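PDB 1UP7: 6-phospho-beta-glucosidase BglT from Thermotoga maritima, which hydrolyses cellobiose 6'-phosphate to glucose 6-phosphate and glucose, using NAD(+) and a manganese ion as cofactors. Local coordinates for residues A[117-122]-A[145-150]; A[211-216]-A[237-242]. All coordinates share one frame; numbering follows the deposited sequence.

Contact 1. Residues A[117-122]-A[145-150]; sequences RAFPIV and GHITEF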
loop_
_atom_site.group_PDB
_atom_site.type_symbol
_atom_site.label_atom_id
_atom_site.label_comp_id
_atom_site.label_asym_id
_atom_site.label_seq_id
_atom_site.Cartn_x
_atom_site.Cartn_y
_atom_site.Cartn_z
ATOM N N ARG A 117 5.191 -24.050 -22.341
ATOM C CA ARG A 117 4.585 -24.419 -23.619
ATOM C C ARG A 117 3.421 -23.496 -23.948
ATOM O O ARG A 117 3.187 -23.197 -25.125
ATOM C CB ARG A 117 4.077 -25.860 -23.610
ATOM C CG ARG A 117 5.084 -26.931 -24.003
ATOM C CD ARG A 117 4.490 -28.288 -24.482
ATOM N NE ARG A 117 3.394 -28.698 -23.621
ATOM C CZ ARG A 117 3.567 -29.211 -22.407
ATOM N NH1 ARG A 117 4.809 -29.421 -21.956
ATOM N NH2 ARG A 117 2.501 -29.530 -21.662
ATOM N N ALA A 118 2.677 -23.058 -22.930
ATOM C CA ALA A 118 1.491 -22.252 -23.159
ATOM C C ALA A 118 1.823 -20.820 -23.586
ATOM O O ALA A 118 1.198 -20.308 -24.480
ATOM C CB ALA A 118 0.588 -22.249 -21.914
ATOM N N PHE A 119 2.801 -20.193 -22.936
ATOM C CA PHE A 119 3.051 -18.758 -23.091
ATOM C C PHE A 119 3.178 -18.273 -24.556
ATOM O O PHE A 119 2.526 -17.296 -24.931
ATOM C CB PHE A 119 4.273 -18.279 -22.226
ATOM C CG PHE A 119 4.052 -18.354 -20.711
ATOM C CD1 PHE A 119 2.756 -18.390 -20.165
ATOM C CD2 PHE A 119 5.145 -18.361 -19.841
ATOM C CE1 PHE A 119 2.550 -18.445 -18.773
ATOM C CE2 PHE A 119 4.961 -18.411 -18.444
ATOM C CZ PHE A 119 3.663 -18.466 -17.910
ATOM N N PRO A 120 4.005 -18.922 -25.390
ATOM C CA PRO A 120 4.132 -18.483 -26.803
ATOM C C PRO A 120 2.815 -18.570 -27.594
ATOM O O PRO A 120 2.517 -17.684 -28.398
ATOM C CB PRO A 120 5.176 -19.442 -27.401
ATOM C CG PRO A 120 5.869 -20.073 -26.208
ATOM C CD PRO A 120 4.878 -20.084 -25.093
ATOM N N ILE A 121 2.043 -19.618 -27.357
ATOM C CA ILE A 121 0.766 -19.782 -28.026
ATOM C C ILE A 121 -0.234 -18.740 -27.541
ATOM O O ILE A 121 -0.888 -18.112 -28.390
ATOM C CB ILE A 121 0.258 -21.243 -27.889
ATOM C CG1 ILE A 121 1.177 -22.206 -28.655
ATOM C CG2 ILE A 121 -1.140 -21.397 -28.450
ATOM C CD1 ILE A 121 1.129 -23.701 -28.118
ATOM N N VAL A 122 -0.323 -18.497 -26.220
ATOM C CA VAL A 122 -1.252 -17.473 -25.761
ATOM C C VAL A 122 -0.822 -16.056 -26.191
ATOM O O VAL A 122 -1.683 -15.220 -26.501
ATOM C CB VAL A 122 -1.685 -17.568 -24.249
ATOM C CG1 VAL A 122 -1.671 -19.005 -23.718
ATOM C CG2 VAL A 122 -0.930 -16.644 -23.403
ATOM N N GLY A 145 -4.546 -20.106 -13.861
ATOM C CA GLY A 145 -4.290 -18.944 -13.029
ATOM C C GLY A 145 -2.967 -18.282 -13.412
ATOM O O GLY A 145 -2.858 -17.041 -13.423
ATOM N N HIS A 146 -1.975 -19.114 -13.726
ATOM C CA HIS A 146 -0.649 -18.645 -14.104
ATOM C C HIS A 146 -0.687 -17.904 -15.455
ATOM O O HIS A 146 -0.049 -16.859 -15.642
ATOM C CB HIS A 146 0.326 -19.816 -14.163
ATOM C CG HIS A 146 1.771 -19.419 -14.221
ATOM N ND1 HIS A 146 2.788 -20.346 -14.126
ATOM C CD2 HIS A 146 2.374 -18.208 -14.376
ATOM C CE1 HIS A 146 3.955 -19.729 -14.231
ATOM N NE2 HIS A 146 3.734 -18.433 -14.370
ATOM N N ILE A 147 -1.469 -18.439 -16.382
ATOM C CA ILE A 147 -1.643 -17.825 -17.681
ATOM C C ILE A 147 -2.381 -16.513 -17.533
ATOM O O ILE A 147 -2.053 -15.546 -18.186
ATOM C CB ILE A 147 -2.323 -18.832 -18.673
ATOM C CG1 ILE A 147 -1.332 -19.948 -19.006
ATOM C CG2 ILE A 147 -2.766 -18.120 -20.012
ATOM C CD1 ILE A 147 -1.955 -21.186 -19.584
ATOM N N THR A 148 -3.341 -16.451 -16.616
ATOM C CA THR A 148 -4.026 -15.181 -16.367
ATOM C C THR A 148 -3.084 -14.151 -15.798
ATOM O O THR A 148 -3.136 -13.001 -16.219
ATOM C CB THR A 148 -5.231 -15.377 -15.411
ATOM O OG1 THR A 148 -6.067 -16.396 -15.935
ATOM C CG2 THR A 148 -6.118 -14.184 -15.398
ATOM N N GLU A 149 -2.227 -14.545 -14.841
ATOM C CA GLU A 149 -1.208 -13.637 -14.310
ATOM C C GLU A 149 -0.404 -13.070 -15.478
ATOM O O GLU A 149 -0.152 -11.880 -15.566
ATOM C CB GLU A 149 -0.257 -14.353 -13.350
ATOM C CG GLU A 149 0.938 -13.522 -12.856
ATOM C CD GLU A 149 0.555 -12.326 -11.980
ATOM O OE1 GLU A 149 -0.410 -12.420 -11.199
ATOM O OE2 GLU A 149 1.231 -11.286 -12.062
ATOM N N PHE A 150 -0.009 -13.955 -16.380
ATOM C CA PHE A 150 0.795 -13.576 -17.520
ATOM C C PHE A 150 0.062 -12.605 -18.467
ATOM O O PHE A 150 0.617 -11.543 -18.820
ATOM C CB PHE A 150 1.243 -14.840 -18.243
ATOM C CG PHE A 150 1.912 -14.606 -19.567
ATOM C CD1 PHE A 150 3.147 -13.959 -19.640
ATOM C CD2 PHE A 150 1.329 -15.098 -20.738
ATOM C CE1 PHE A 150 3.805 -13.789 -20.883
ATOM C CE2 PHE A 150 1.950 -14.935 -21.963
ATOM C CZ PHE A 150 3.203 -14.289 -22.046
#
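F119 and F150 meet because each first torsion swings its ring into the gap between the helices: F119 places CG opposite its carbonyl carbon, whereas F150 places CG opposite its backbone N (chi1 171°). The result is a tilted, offset stack, with centroids of the F119 and F150 rings 4.4 Å apart and planes 29° from parallel. F119 CD1 lies over one face of F150, toward the rim, 3.6 Å from F150 CD2. The far end of F119 makes a T-shaped pair: its CZ points at the face of the H146 imidazole, 3.5 Å from H146 NE2, with the two planes 81° apart. NE2 also bonds to the carbonyl of E368 in helix 355-376, a bond that limits the turning of the imidazole while F119 rests on its face. Alongside the rings runs an aliphatic seam. I147 CD1 reaches A118 CB at 3.6 Å, I147 CG2 faces the V122 methyls, and V122 CG2 comes in at the edge of the F150 ring, 3.6 Å from F150 CE2. This packs helices 109-131 and 144-155 of the Rossmann-type domain against each other; I121, on another side of the first helix, touches NAD. With every touching residue buried and the polar NE2 bonded outside the pair, the two segments are held together by aromatic and apolar packing.

Contact 2. Residues A[211-216]-A[237-242]; sequences KVFENL and RLIVNP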
loop_
_atom_site.group_PDB
_atom_site.type_symbol
_atom_site.label_atom_id
_atom_site.label_comp_id
_atom_site.label_asym_id
_atom_site.label_seq_id
_atom_site.Cartn_x
_atom_site.Cartn_y
_atom_site.Cartn_z
ATOM N N LYS A 211 -21.203 -25.976 10.204
ATOM C CA LYS A 211 -21.960 -27.117 9.696
ATOM C C LYS A 211 -21.232 -27.808 8.559
ATOM O O LYS A 211 -21.253 -29.025 8.461
ATOM C CB LYS A 211 -23.317 -26.645 9.192
ATOM C CG LYS A 211 -24.386 -26.614 10.229
ATOM C CD LYS A 211 -25.612 -25.844 9.720
ATOM C CE LYS A 211 -26.575 -25.577 10.855
ATOM N NZ LYS A 211 -27.137 -24.211 10.700
ATOM N N VAL A 212 -20.592 -27.014 7.702
ATOM C CA VAL A 212 -19.812 -27.541 6.590
ATOM C C VAL A 212 -18.584 -28.281 7.108
ATOM O O VAL A 212 -18.314 -29.394 6.642
ATOM C CB VAL A 212 -19.454 -26.430 5.542
ATOM C CG1 VAL A 212 -18.551 -26.974 4.477
ATOM C CG2 VAL A 212 -20.709 -25.856 4.890
ATOM N N PHE A 213 -17.876 -27.692 8.075
ATOM C CA PHE A 213 -16.728 -28.361 8.701
ATOM C C PHE A 213 -17.165 -29.677 9.371
ATOM O O PHE A 213 -16.544 -30.716 9.155
ATOM C CB PHE A 213 -16.023 -27.426 9.677
ATOM C CG PHE A 213 -15.093 -26.452 9.017
ATOM C CD1 PHE A 213 -13.949 -26.894 8.376
ATOM C CD2 PHE A 213 -15.347 -25.094 9.070
ATOM C CE1 PHE A 213 -13.056 -25.982 7.769
ATOM C CE2 PHE A 213 -14.470 -24.163 8.465
ATOM C CZ PHE A 213 -13.326 -24.601 7.822
ATOM N N GLU A 214 -18.254 -29.635 10.135
ATOM C CA GLU A 214 -18.811 -30.845 10.748
ATOM C C GLU A 214 -19.160 -31.908 9.702
ATOM O O GLU A 214 -18.983 -33.099 9.937
ATOM C CB GLU A 214 -20.034 -30.546 11.612
ATOM C CG GLU A 214 -19.713 -29.738 12.864
ATOM C CD GLU A 214 -19.117 -30.579 13.988
ATOM O OE1 GLU A 214 -17.897 -30.865 13.934
ATOM O OE2 GLU A 214 -19.864 -30.947 14.932
ATOM N N ASN A 215 -19.642 -31.476 8.545
ATOM C CA ASN A 215 -19.996 -32.393 7.466
ATOM C C ASN A 215 -18.783 -33.062 6.825
ATOM O O ASN A 215 -18.819 -34.266 6.532
ATOM C CB ASN A 215 -20.779 -31.644 6.380
ATOM C CG ASN A 215 -22.020 -32.404 5.915
ATOM O OD1 ASN A 215 -22.145 -32.745 4.726
ATOM N ND2 ASN A 215 -22.953 -32.665 6.852
ATOM N N LEU A 216 -17.718 -32.291 6.604
ATOM C CA LEU A 216 -16.470 -32.843 6.091
ATOM C C LEU A 216 -15.928 -34.063 6.872
ATOM O O LEU A 216 -15.288 -34.931 6.273
ATOM C CB LEU A 216 -15.423 -31.748 6.019
ATOM C CG LEU A 216 -15.240 -31.117 4.633
ATOM C CD1 LEU A 216 -16.503 -30.404 4.144
ATOM C CD2 LEU A 216 -14.070 -30.152 4.663
ATOM N N ARG A 237 -8.629 -24.461 10.147
ATOM C CA ARG A 237 -9.913 -23.749 10.007
ATOM C C ARG A 237 -10.135 -23.093 8.636
ATOM O O ARG A 237 -10.686 -22.004 8.519
ATOM C CB ARG A 237 -10.160 -22.750 11.148
ATOM C CG ARG A 237 -10.404 -23.398 12.489
ATOM C CD ARG A 237 -11.162 -22.497 13.464
ATOM N NE ARG A 237 -12.620 -22.726 13.458
ATOM C CZ ARG A 237 -13.247 -23.806 12.951
ATOM N NH1 ARG A 237 -12.571 -24.794 12.375
ATOM N NH2 ARG A 237 -14.570 -23.897 13.012
ATOM N N LEU A 238 -9.711 -23.789 7.601
ATOM C CA LEU A 238 -9.937 -23.395 6.213
ATOM C C LEU A 238 -10.335 -24.654 5.440
ATOM O O LEU A 238 -9.807 -25.771 5.679
ATOM C CB LEU A 238 -8.662 -22.827 5.543
ATOM C CG LEU A 238 -7.969 -21.542 6.032
ATOM C CD1 LEU A 238 -6.649 -21.279 5.264
ATOM C CD2 LEU A 238 -8.917 -20.360 5.890
ATOM N N ILE A 239 -11.266 -24.499 4.512
ATOM C CA ILE A 239 -11.526 -25.599 3.601
ATOM C C ILE A 239 -10.578 -25.391 2.442
ATOM O O ILE A 239 -10.511 -24.326 1.857
ATOM C CB ILE A 239 -13.007 -25.678 3.116
ATOM C CG1 ILE A 239 -13.952 -25.986 4.266
ATOM C CG2 ILE A 239 -13.176 -26.763 2.040
ATOM C CD1 ILE A 239 -15.224 -25.242 4.196
ATOM N N VAL A 240 -9.823 -26.423 2.131
ATOM C CA VAL A 240 -8.671 -26.303 1.274
ATOM C C VAL A 240 -8.921 -26.945 -0.102
ATOM O O VAL A 240 -9.551 -27.975 -0.220
ATOM C CB VAL A 240 -7.428 -26.896 1.991
ATOM C CG1 VAL A 240 -7.316 -28.456 1.854
ATOM C CG2 VAL A 240 -6.215 -26.245 1.484
ATOM N N ASN A 241 -8.463 -26.303 -1.159
ATOM C CA ASN A 241 -8.460 -26.942 -2.492
ATOM C C ASN A 241 -7.735 -28.297 -2.398
ATOM O O ASN A 241 -6.686 -28.391 -1.802
ATOM C CB ASN A 241 -7.781 -26.013 -3.507
ATOM C CG ASN A 241 -7.924 -26.471 -4.985
ATOM O OD1 ASN A 241 -7.549 -27.586 -5.367
ATOM N ND2 ASN A 241 -8.427 -25.568 -5.828
ATOM N N PRO A 242 -8.302 -29.346 -2.977
ATOM C CA PRO A 242 -7.716 -30.707 -2.872
ATOM C C PRO A 242 -6.283 -30.767 -3.411
ATOM O O PRO A 242 -5.504 -31.608 -2.986
ATOM C CB PRO A 242 -8.639 -31.589 -3.750
ATOM C CG PRO A 242 -9.908 -30.783 -3.958
ATOM C CD PRO A 242 -9.531 -29.312 -3.800
#
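NH2 of R237 is held by a salt bridge to OE2 of E210, one residue before segment 211-216, and F213 CD2 approaches the same NH2 loosely, at 4.2 Å. The guanidinium sits above the F213 ring in a cation-pi contact, with R237 CZ 4.9 Å from the ring centroid and 25° off the normal; NH1 is the nitrogen over the centre of the ring. A bend at chi3 (95°) turns the R237 chain back over the phenyl group, and the two planes are inclined by 40°, so this is no flat stack. E210 probably tempers the positive charge that the ring sees. On the opposite face of F213 lies I239, whose CD1 is above the rim and whose CG1 approaches F213 CE1 to 3.6 Å. The phenyl is therefore sandwiched between a cation and an aliphatic chain, while its end, F213 CZ, meets the backbone at R237 C, 3.6 Å away. Here helix 209-216 packs against the short strand 239-240, which pairs antiparallel with strand 195-203 in the C-terminal domain of this family 4 glycosidase. R237 itself leaves helix 230-236 with a positive phi, and the chain then extends through L238 into that strand. I239 also receives the flanking residues of the helix. V212 CG1 touches I239 CD1 at 3.8 Å, the two side chains roughly perpendicular, and V212 packs further onto F170 and I174 of helix 166-177. L216 CD2 stands 4.2 Å from I239 CG1, and L216 also shares Y233 of helix 230-236 with F213.

Contact 1 closes before contact 2 opens, so the two follow one another along the chain and share no helix or strand. Their centres are 31 Å apart, on opposite sides of the chain's centre, and even their nearest atoms are about 10 Å apart. Contact 1 joins two helices of the NAD-binding, Rossmann-type part of the enzyme, where the side chain of I147 is about 7 Å from the cofactor. Contact 2 belongs to the C-terminal domain and sets a helix against the branched antiparallel sheet; the side chain of I239 is about 14 Å from the bound glucose 6-phosphate. Contact 1 thus lies beside the cofactor, while contact 2 is packing set well back from the sugar.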